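Local atomic coordinates of SusD homolog (Bacteroides thetaiotaomicron VPI-5482, PDB entry 3IHV), a protein that probably binds glycans at the outer membrane of a gut bacterium for uptake into the cell. Residues A[414-417]-A[418-421]; A[445-448]-A[449-452]; A[219-222]-A[223-227]. All blocks are in the same frame, centred on the assembly; numbering follows the deposited sequence.

Contact 1: residues A[414-417]-A[418-421]; sequences GPDA and EAYN
Asp-416 caps the start of helix 417-430 with its own carboxylate, while Pro-415, one residue earlier, packs against Tyr-420 in the first turn. The polar part is the N-cap. Asp-416 OD1 takes the N-H of Ala-419 at 2.8 Å, met nearly along its C-O axis with an N-H...O angle of 162°. What brings it there is chi1 of 61°, which folds CG back between the backbone N and the carbonyl carbon and turns the carboxylate over the helix start. Two backbone bonds then open the helix, Tyr-420 N to Asp-416 O at 3.0 Å and Asn-421 N to Ala-417 O at 2.8 Å.

The charged part is less comfortable. Asp-416 OD2 and Glu-418 OE1 come within 3.8 Å, like charges on side chains that cross at about a right angle, their carboxylate planes 66° apart. A water joins the two, donating to Asp-416 OD2 and, at 2.6 Å, to Glu-418 OE1, which probably eases the repulsion.

The apolar part is small: Pro-415 and Tyr-420 lie side by side and point the same way, with Pro-415 CG 3.6 Å from CE2 of Tyr-420. The Tyr-420 hydroxyl reaches beyond the turn, where it hydrogen-bonds Pro-443 O and probably also Leu-446 N.

This is the N-terminal turn of a helix in a largely helical SusD-like protein. Asp-416 and Glu-418 lean on Leu-408 of the preceding helix 397-412, and Pro-415 and Ala-419 rest on Phe-451 of helix 448-463, whose ring packs edge-to-face with that of Tyr-420.

Contact 2: residues A[445-448]-A[449-452]; sequences GLDE and TSFR
Asp-447 and Ser-450 form a capping box at the start of helix 448-463, and this is the tight part. Ser-450 N gives an almost straight bond, 173°, to Asp-447 OD1 at 2.9 Å. In return Asp-447 N donates to Ser-450 OG, also at 2.9 Å; OG sits between the backbone N and the carbonyl carbon (chi1 63°), which brings it to Asp-447 N, and CB and CD2 of Leu-446 close on it, each 3.3 Å from OG. Leu-446 CD1 continues the packing to CD1 of Phe-451 at 4.0 Å.

A second polar grip is partly exposed. Glu-448 and Arg-452, one turn apart, run alongside each other, and Arg-452 NH2 makes a salt bridge of 2.9 Å to the anti lone pair of Glu-448 OE2. The bond lies near the guanidinium plane, although carboxylate and guanidinium are turned 59° apart. Arg-452 NE has a second acid, Glu-410. A methionine in place of Arg-452 would probably leave both carboxylates, Glu-448 and Glu-410, without their cationic mate. Thr-449 is on the solvent side, its CB 3.7 Å from Asp-447 OD1.

Helix 397-412 flanks this turn through Asn-409, which donates to Glu-448 O, while the Phe-451 side chain touches Ala-405 of that helix and Ile-423 of helix 417-430.

Contact 3: residues A[219-222]-A[223-227]; sequences KWEA and AAKTA. With EDO (1,2-ethanediol), chain H.
Lys-219 O accepts from Ala-223 N at 2.8 Å. Bent at chi2 (-51°), the Lys-219 side chain carries NZ to a bound 1,2-ethanediol, probably from the crystallisation liquor, and NZ donates to O2 of that molecule at 2.8 Å. The diol is also hydrogen-bonded to Glu-167, and Lys-219 makes a cation-pi contact with Trp-209.

The Trp-220 side chain touches Glu-406 and Glu-410 of helix 397-412 and Ala-210 of helix 195-210. Across the contact its part is played by the backbone, Trp-220 O accepting from Ala-224 N. Helix 219-232 thus packs against both of those helices, as part of the mainly helical body of this SusD-family protein.

Glu-221 and Lys-225 form an i to i+4 salt bridge, one turn of alpha-helix apart. The Glu-221 chain is extended, with CG anti to the backbone N (chi1 173°), and it runs beside the equally extended Lys-225, both pointing the same way. Lys-225 NZ closes the bridge at 2.7 Å from Glu-221 OE2, using the anti lone pair of that oxygen. The methylenes follow the same course, Lys-225 CE lying 3.7 Å from Glu-221 CG. In the backbone, Glu-221 O receives Lys-225 N at 2.9 Å.

Ala-222 touches the diol with its CB, 3.6 Å from C2, and packs on Tyr-206 of helix 195-210. Its carbonyl oxygen is gripped twice by one residue: Thr-226 N reaches Ala-222 O at 3.0 Å and Thr-226 OG1 donates to the same oxygen at 2.7 Å, from opposite faces of the carbonyl plane. The hydroxyl proton thus goes to the helix's own backbone; the Thr-226 side chain also touches Thr-203 and Tyr-206 of helix 195-210.

Contacts 1 and 2 are neighbours, their centres about 10 Å apart, and each starts one of two helices that follow each other in the chain. They touch directly: Pro-415 CB lies 3.4 Å from Phe-451 CD1, and Pro-415 CG comes to 3.5 Å from Leu-446 O. Contact 3 belongs to an earlier helix and touches neither; its centre is about 14 Å from that of contact 1 and about 19 Å from that of contact 2. Helix 397-412 joins the three, since side chains of each rest on it, with Glu-410 meeting both Trp-220 and Arg-452. None of the three includes a residue of either sodium site.

Contact 1: residues A[414-417]-A[418-421]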
ATOM      1  N   GLY A 414      23.614 -13.961   0.823  1.00  9.18           N
ATOM      2  CA  GLY A 414      24.531 -13.080   1.520  1.00  8.96           C
ATOM      3  C   GLY A 414      24.527 -11.724   0.844  1.00  8.72           C
ATOM      4  O   GLY A 414      24.274 -11.634  -0.350  1.00  8.10           O
ATOM      5  N   PRO A 415      24.798 -10.670   1.605  1.00  8.48           N
ATOM      6  CA  PRO A 415      24.779  -9.360   0.976  1.00  8.00           C
ATOM      7  C   PRO A 415      26.046  -9.048   0.198  1.00  7.45           C
ATOM      8  O   PRO A 415      27.130  -9.474   0.578  1.00  7.95           O
ATOM      9  CB  PRO A 415      24.661  -8.427   2.157  1.00  8.44           C
ATOM     10  CG  PRO A 415      25.403  -9.174   3.269  1.00  8.41           C
ATOM     11  CD  PRO A 415      25.030 -10.599   3.057  1.00  8.33           C
ATOM     12  N   ASP A 416      25.894  -8.329  -0.901  1.00  7.30           N
ATOM     13  CA  ASP A 416      27.029  -7.807  -1.655  1.00  6.18           C
ATOM     14  C   ASP A 416      26.995  -6.279  -1.588  1.00  6.83           C
ATOM     15  O   ASP A 416      26.128  -5.694  -0.915  1.00  6.37           O
ATOM     16  CB  ASP A 416      27.007  -8.303  -3.099  1.00  7.05           C
ATOM     17  CG  ASP A 416      25.748  -7.872  -3.860  1.00  6.37           C
ATOM     18  OD1 ASP A 416      25.061  -6.909  -3.455  1.00 10.32           O
ATOM     19  OD2 ASP A 416      25.417  -8.538  -4.848  1.00 10.38           O
ATOM     20  N   ALA A 417      27.932  -5.638  -2.294  1.00  6.46           N
ATOM     21  CA  ALA A 417      28.042  -4.193  -2.286  1.00  7.51           C
ATOM     22  C   ALA A 417      26.774  -3.507  -2.733  1.00  7.89           C
ATOM     23  O   ALA A 417      26.368  -2.488  -2.171  1.00  8.97           O
ATOM     24  CB  ALA A 417      29.278  -3.721  -3.153  1.00  7.02           C
ATOM     25  N   GLU A 418      26.144  -4.037  -3.774  1.00  8.19           N
ATOM     26  CA  GLU A 418      24.932  -3.416  -4.284  1.00  8.41           C
ATOM     27  C   GLU A 418      23.803  -3.499  -3.273  1.00  8.09           C
ATOM     28  O   GLU A 418      23.048  -2.535  -3.090  1.00  8.35           O
ATOM     29  CB  GLU A 418      24.516  -4.021  -5.609  1.00  9.11           C
ATOM     30  CG  GLU A 418      25.417  -3.604  -6.729  1.00 11.90           C
ATOM     31  CD  GLU A 418      26.788  -4.237  -6.687  1.00 17.59           C
ATOM     32  OE1 GLU A 418      26.925  -5.481  -6.455  1.00 20.37           O
ATOM     33  OE2 GLU A 418      27.756  -3.473  -6.913  1.00 20.88           O
ATOM     34  N   ALA A 419      23.720  -4.627  -2.583  1.00  7.49           N
ATOM     35  CA  ALA A 419      22.711  -4.796  -1.528  1.00  6.96           C
ATOM     36  C   ALA A 419      22.949  -3.785  -0.389  1.00  6.42           C
ATOM     37  O   ALA A 419      22.026  -3.093   0.030  1.00  6.83           O
ATOM     38  CB  ALA A 419      22.711  -6.195  -1.004  1.00  6.59           C
ATOM     39  N   TYR A 420      24.181  -3.696   0.075  1.00  7.12           N
ATOM     40  CA  TYR A 420      24.522  -2.724   1.099  1.00  6.53           C
ATOM     41  C   TYR A 420      24.275  -1.284   0.666  1.00  7.08           C
ATOM     42  O   TYR A 420      23.756  -0.477   1.426  1.00  6.48           O
ATOM     43  CB  TYR A 420      25.974  -2.894   1.523  1.00  7.24           C
ATOM     44  CG  TYR A 420      26.173  -3.829   2.684  1.00  6.88           C
ATOM     45  CD1 TYR A 420      25.858  -3.409   3.962  1.00  6.62           C
ATOM     46  CD2 TYR A 420      26.723  -5.098   2.520  1.00  6.12           C
ATOM     47  CE1 TYR A 420      26.072  -4.242   5.049  1.00  7.15           C
ATOM     48  CE2 TYR A 420      26.953  -5.919   3.600  1.00  6.48           C
ATOM     49  CZ  TYR A 420      26.603  -5.485   4.855  1.00  6.08           C
ATOM     50  OH  TYR A 420      26.821  -6.265   5.951  1.00  6.87           O
ATOM     51  N   ASN A 421      24.651  -0.952  -0.568  1.00  7.03           N
ATOM     52  CA  ASN A 421      24.465   0.404  -1.058  1.00  7.94           C
ATOM     53  C   ASN A 421      22.994   0.795  -1.097  1.00  7.14           C
ATOM     54  O   ASN A 421      22.649   1.937  -0.769  1.00  7.87           O
ATOM     55  CB  ASN A 421      25.124   0.612  -2.436  1.00  7.31           C
ATOM     56  CG  ASN A 421      26.650   0.611  -2.382  1.00 10.92           C
ATOM     57  OD1 ASN A 421      27.265   0.809  -1.329  1.00 13.76           O
ATOM     58  ND2 ASN A 421      27.273   0.388  -3.534  1.00 13.57           N
TER
HETATM   59  O   HOH W   1      24.992  -7.149  -7.109  1.00 12.15           O

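Contact 2: residues A[445-448]-A[449-452]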
ATOM      1  N   GLY A 445      29.962  -7.121   7.466  1.00  5.87           N
ATOM      2  CA  GLY A 445      30.097  -8.311   8.284  1.00  6.35           C
ATOM      3  C   GLY A 445      28.829  -9.096   8.522  1.00  6.44           C
ATOM      4  O   GLY A 445      28.867 -10.154   9.168  1.00  7.55           O
ATOM      5  N   LEU A 446      27.697  -8.595   8.044  1.00  6.37           N
ATOM      6  CA  LEU A 446      26.433  -9.330   8.213  1.00  7.12           C
ATOM      7  C   LEU A 446      26.403 -10.497   7.239  1.00  8.06           C
ATOM      8  O   LEU A 446      27.017 -10.447   6.140  1.00  9.14           O
ATOM      9  CB  LEU A 446      25.240  -8.427   7.968  1.00  7.32           C
ATOM     10  CG  LEU A 446      25.032  -7.234   8.886  1.00  8.52           C
ATOM     11  CD1 LEU A 446      23.965  -6.335   8.333  1.00  6.72           C
ATOM     12  CD2 LEU A 446      24.681  -7.669  10.308  1.00 11.03           C
ATOM     13  N   ASP A 447      25.712 -11.572   7.621  1.00  9.01           N
ATOM     14  CA  ASP A 447      25.596 -12.713   6.729  1.00  8.45           C
ATOM     15  C   ASP A 447      24.189 -12.823   6.198  1.00  8.20           C
ATOM     16  O   ASP A 447      23.345 -11.945   6.404  1.00  8.91           O
ATOM     17  CB  ASP A 447      26.065 -14.009   7.425  1.00  9.23           C
ATOM     18  CG  ASP A 447      25.131 -14.451   8.576  1.00 11.01           C
ATOM     19  OD1 ASP A 447      24.120 -13.764   8.909  1.00 10.78           O
ATOM     20  OD2 ASP A 447      25.420 -15.505   9.170  1.00 14.68           O
ATOM     21  N   GLU A 448      23.907 -13.892   5.484  1.00  7.49           N
ATOM     22  CA  GLU A 448      22.574 -14.022   4.916  1.00  8.19           C
ATOM     23  C   GLU A 448      21.441 -13.836   5.913  1.00  6.92           C
ATOM     24  O   GLU A 448      20.475 -13.114   5.649  1.00  6.18           O
ATOM     25  CB  GLU A 448      22.436 -15.355   4.197  1.00  7.91           C
ATOM     26  CG  GLU A 448      21.037 -15.564   3.591  1.00  9.19           C
ATOM     27  CD  GLU A 448      20.920 -16.888   2.903  1.00 11.23           C
ATOM     28  OE1 GLU A 448      21.954 -17.567   2.764  1.00 13.61           O
ATOM     29  OE2 GLU A 448      19.806 -17.265   2.531  1.00 16.02           O
ATOM     30  N   THR A 449      21.565 -14.471   7.063  1.00  7.92           N
ATOM     31  CA  THR A 449      20.518 -14.399   8.073  1.00  7.82           C
ATOM     32  C   THR A 449      20.380 -13.049   8.723  1.00  7.92           C
ATOM     33  O   THR A 449      19.269 -12.530   8.852  1.00  8.93           O
ATOM     34  CB  THR A 449      20.789 -15.418   9.157  1.00  9.77           C
ATOM     35  OG1 THR A 449      20.796 -16.706   8.537  1.00  9.59           O
ATOM     36  CG2 THR A 449      19.695 -15.351  10.245  1.00 11.58           C
ATOM     37  N   SER A 450      21.504 -12.469   9.135  1.00  7.24           N
ATOM     38  CA  SER A 450      21.447 -11.196   9.811  1.00  7.20           C
ATOM     39  C   SER A 450      21.108 -10.051   8.864  1.00  6.99           C
ATOM     40  O   SER A 450      20.461  -9.080   9.262  1.00  6.65           O
ATOM     41  CB  SER A 450      22.733 -10.947  10.617  1.00  7.92           C
ATOM     42  OG  SER A 450      23.892 -10.879   9.787  1.00 10.52           O
ATOM     43  N   PHE A 451      21.538 -10.145   7.607  1.00  7.21           N
ATOM     44  CA  PHE A 451      21.163  -9.101   6.636  1.00  6.86           C
ATOM     45  C   PHE A 451      19.669  -9.183   6.346  1.00  6.40           C
ATOM     46  O   PHE A 451      18.967  -8.155   6.265  1.00  6.32           O
ATOM     47  CB  PHE A 451      21.983  -9.246   5.369  1.00  6.95           C
ATOM     48  CG  PHE A 451      21.851  -8.081   4.461  1.00  6.77           C
ATOM     49  CD1 PHE A 451      22.717  -7.004   4.577  1.00  7.96           C
ATOM     50  CD2 PHE A 451      20.881  -8.080   3.468  1.00  6.22           C
ATOM     51  CE1 PHE A 451      22.609  -5.910   3.706  1.00  6.67           C
ATOM     52  CE2 PHE A 451      20.769  -7.024   2.592  1.00  5.90           C
ATOM     53  CZ  PHE A 451      21.624  -5.928   2.716  1.00  5.54           C
ATOM     54  N   ARG A 452      19.167 -10.399   6.243  1.00  6.44           N
ATOM     55  CA  ARG A 452      17.744 -10.622   6.041  1.00  7.08           C
ATOM     56  C   ARG A 452      16.925  -9.970   7.165  1.00  6.55           C
ATOM     57  O   ARG A 452      15.934  -9.253   6.909  1.00  7.31           O
ATOM     58  CB  ARG A 452      17.453 -12.106   5.958  1.00  6.92           C
ATOM     59  CG  ARG A 452      15.923 -12.379   5.839  1.00  9.10           C
ATOM     60  CD  ARG A 452      15.583 -13.834   5.841  1.00  7.56           C
ATOM     61  NE  ARG A 452      16.105 -14.518   4.690  1.00  7.67           N
ATOM     62  CZ  ARG A 452      17.068 -15.433   4.704  1.00  8.54           C
ATOM     63  NH1 ARG A 452      17.655 -15.825   5.833  1.00 10.76           N
ATOM     64  NH2 ARG A 452      17.466 -15.948   3.567  1.00  9.35           N
TER

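Contact 3: residues A[219-222]-A[223-227]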
ATOM      1  N   LYS A 219      12.643 -16.627  -8.632  1.00  7.11           N
ATOM      2  CA  LYS A 219      12.208 -15.250  -8.836  1.00  6.64           C
ATOM      3  C   LYS A 219      12.978 -14.208  -8.033  1.00  7.31           C
ATOM      4  O   LYS A 219      12.831 -12.998  -8.290  1.00  7.29           O
ATOM      5  CB  LYS A 219      10.691 -15.137  -8.646  1.00  6.45           C
ATOM      6  CG  LYS A 219       9.855 -16.044  -9.588  1.00  6.16           C
ATOM      7  CD  LYS A 219      10.220 -15.926 -11.055  1.00  8.98           C
ATOM      8  CE  LYS A 219       9.443 -16.961 -11.923  1.00 10.12           C
ATOM      9  NZ  LYS A 219       9.827 -17.081 -13.341  1.00 10.61           N
ATOM     10  N   TRP A 220      13.778 -14.628  -7.048  1.00  7.89           N
ATOM     11  CA  TRP A 220      14.598 -13.658  -6.335  1.00  6.88           C
ATOM     12  C   TRP A 220      15.587 -13.010  -7.302  1.00  7.24           C
ATOM     13  O   TRP A 220      15.798 -11.781  -7.304  1.00  8.03           O
ATOM     14  CB  TRP A 220      15.343 -14.305  -5.186  1.00  6.50           C
ATOM     15  CG  TRP A 220      14.497 -14.724  -3.992  1.00  4.65           C
ATOM     16  CD1 TRP A 220      14.341 -15.986  -3.522  1.00  6.14           C
ATOM     17  CD2 TRP A 220      13.770 -13.881  -3.112  1.00  5.47           C
ATOM     18  NE1 TRP A 220      13.561 -15.985  -2.417  1.00  4.57           N
ATOM     19  CE2 TRP A 220      13.180 -14.701  -2.147  1.00  6.78           C
ATOM     20  CE3 TRP A 220      13.538 -12.521  -3.059  1.00  7.56           C
ATOM     21  CZ2 TRP A 220      12.401 -14.209  -1.132  1.00  5.35           C
ATOM     22  CZ3 TRP A 220      12.728 -12.024  -2.050  1.00  6.37           C
ATOM     23  CH2 TRP A 220      12.169 -12.861  -1.103  1.00  6.60           C
ATOM     24  N   GLU A 221      16.209 -13.833  -8.119  1.00  6.55           N
ATOM     25  CA  GLU A 221      17.102 -13.338  -9.141  1.00  8.15           C
ATOM     26  C   GLU A 221      16.365 -12.395 -10.093  1.00  7.92           C
ATOM     27  O   GLU A 221      16.897 -11.371 -10.460  1.00  7.79           O
ATOM     28  CB  GLU A 221      17.701 -14.509  -9.915  1.00  7.84           C
ATOM     29  CG  GLU A 221      18.516 -14.091 -11.121  1.00 10.31           C
ATOM     30  CD  GLU A 221      19.136 -15.244 -11.836  1.00 11.66           C
ATOM     31  OE1 GLU A 221      18.962 -16.412 -11.406  1.00 11.08           O
ATOM     32  OE2 GLU A 221      19.820 -14.958 -12.830  1.00 13.65           O
ATOM     33  N   ALA A 222      15.118 -12.727 -10.455  1.00  7.67           N
ATOM     34  CA  ALA A 222      14.344 -11.871 -11.363  1.00  7.69           C
ATOM     35  C   ALA A 222      14.053 -10.532 -10.695  1.00  6.97           C
ATOM     36  O   ALA A 222      14.144  -9.464 -11.318  1.00  7.02           O
ATOM     37  CB  ALA A 222      13.042 -12.572 -11.806  1.00  7.00           C
ATOM     38  N   ALA A 223      13.684 -10.566  -9.409  1.00  6.57           N
ATOM     39  CA  ALA A 223      13.413  -9.327  -8.666  1.00  6.06           C
ATOM     40  C   ALA A 223      14.684  -8.447  -8.656  1.00  6.92           C
ATOM     41  O   ALA A 223      14.644  -7.232  -8.914  1.00  5.92           O
ATOM     42  CB  ALA A 223      12.991  -9.671  -7.217  1.00  5.65           C
ATOM     43  N   ALA A 224      15.804  -9.060  -8.329  1.00  6.15           N
ATOM     44  CA  ALA A 224      17.070  -8.336  -8.249  1.00  6.34           C
ATOM     45  C   ALA A 224      17.474  -7.749  -9.613  1.00  7.81           C
ATOM     46  O   ALA A 224      17.932  -6.628  -9.675  1.00  6.46           O
ATOM     47  CB  ALA A 224      18.191  -9.253  -7.719  1.00  6.03           C
ATOM     48  N   LYS A 225      17.347  -8.540 -10.685  1.00  8.21           N
ATOM     49  CA  LYS A 225      17.712  -8.051 -12.026  1.00  8.85           C
ATOM     50  C   LYS A 225      16.816  -6.898 -12.491  1.00  8.09           C
ATOM     51  O   LYS A 225      17.280  -5.952 -13.136  1.00  9.07           O
ATOM     52  CB  LYS A 225      17.721  -9.187 -13.019  1.00  9.79           C
ATOM     53  CG  LYS A 225      18.907 -10.107 -12.759  1.00 12.12           C
ATOM     54  CD  LYS A 225      19.048 -11.220 -13.771  1.00 15.86           C
ATOM     55  CE  LYS A 225      20.369 -11.938 -13.556  1.00 20.22           C
ATOM     56  NZ  LYS A 225      20.569 -12.988 -14.568  1.00 22.16           N
ATOM     57  N   THR A 226      15.537  -6.997 -12.185  1.00  6.91           N
ATOM     58  CA  THR A 226      14.583  -5.955 -12.520  1.00  6.92           C
ATOM     59  C   THR A 226      14.914  -4.678 -11.750  1.00  7.31           C
ATOM     60  O   THR A 226      15.000  -3.590 -12.325  1.00  6.64           O
ATOM     61  CB  THR A 226      13.167  -6.423 -12.223  1.00  7.21           C
ATOM     62  OG1 THR A 226      12.934  -7.624 -12.951  1.00  6.98           O
ATOM     63  CG2 THR A 226      12.143  -5.363 -12.666  1.00  5.47           C
ATOM     64  N   ALA A 227      15.082  -4.794 -10.431  1.00  7.16           N
ATOM     65  CA  ALA A 227      15.427  -3.602  -9.619  1.00  7.02           C
ATOM     66  C   ALA A 227      16.738  -2.974 -10.087  1.00  6.94           C
ATOM     67  O   ALA A 227      16.860  -1.751 -10.111  1.00  7.96           O
ATOM     68  CB  ALA A 227      15.525  -3.940  -8.145  1.00  6.91           C
TER
HETATM   69  C1  EDO H  14      12.341 -14.284 -16.005  1.00 26.51           C
HETATM   70  O1  EDO H  14      12.617 -15.647 -16.349  1.00 33.38           O
HETATM   71  C2  EDO H  14      11.671 -14.329 -14.657  1.00 22.80           C
HETATM   72  O2  EDO H  14      10.369 -14.842 -14.864  1.00 21.82           O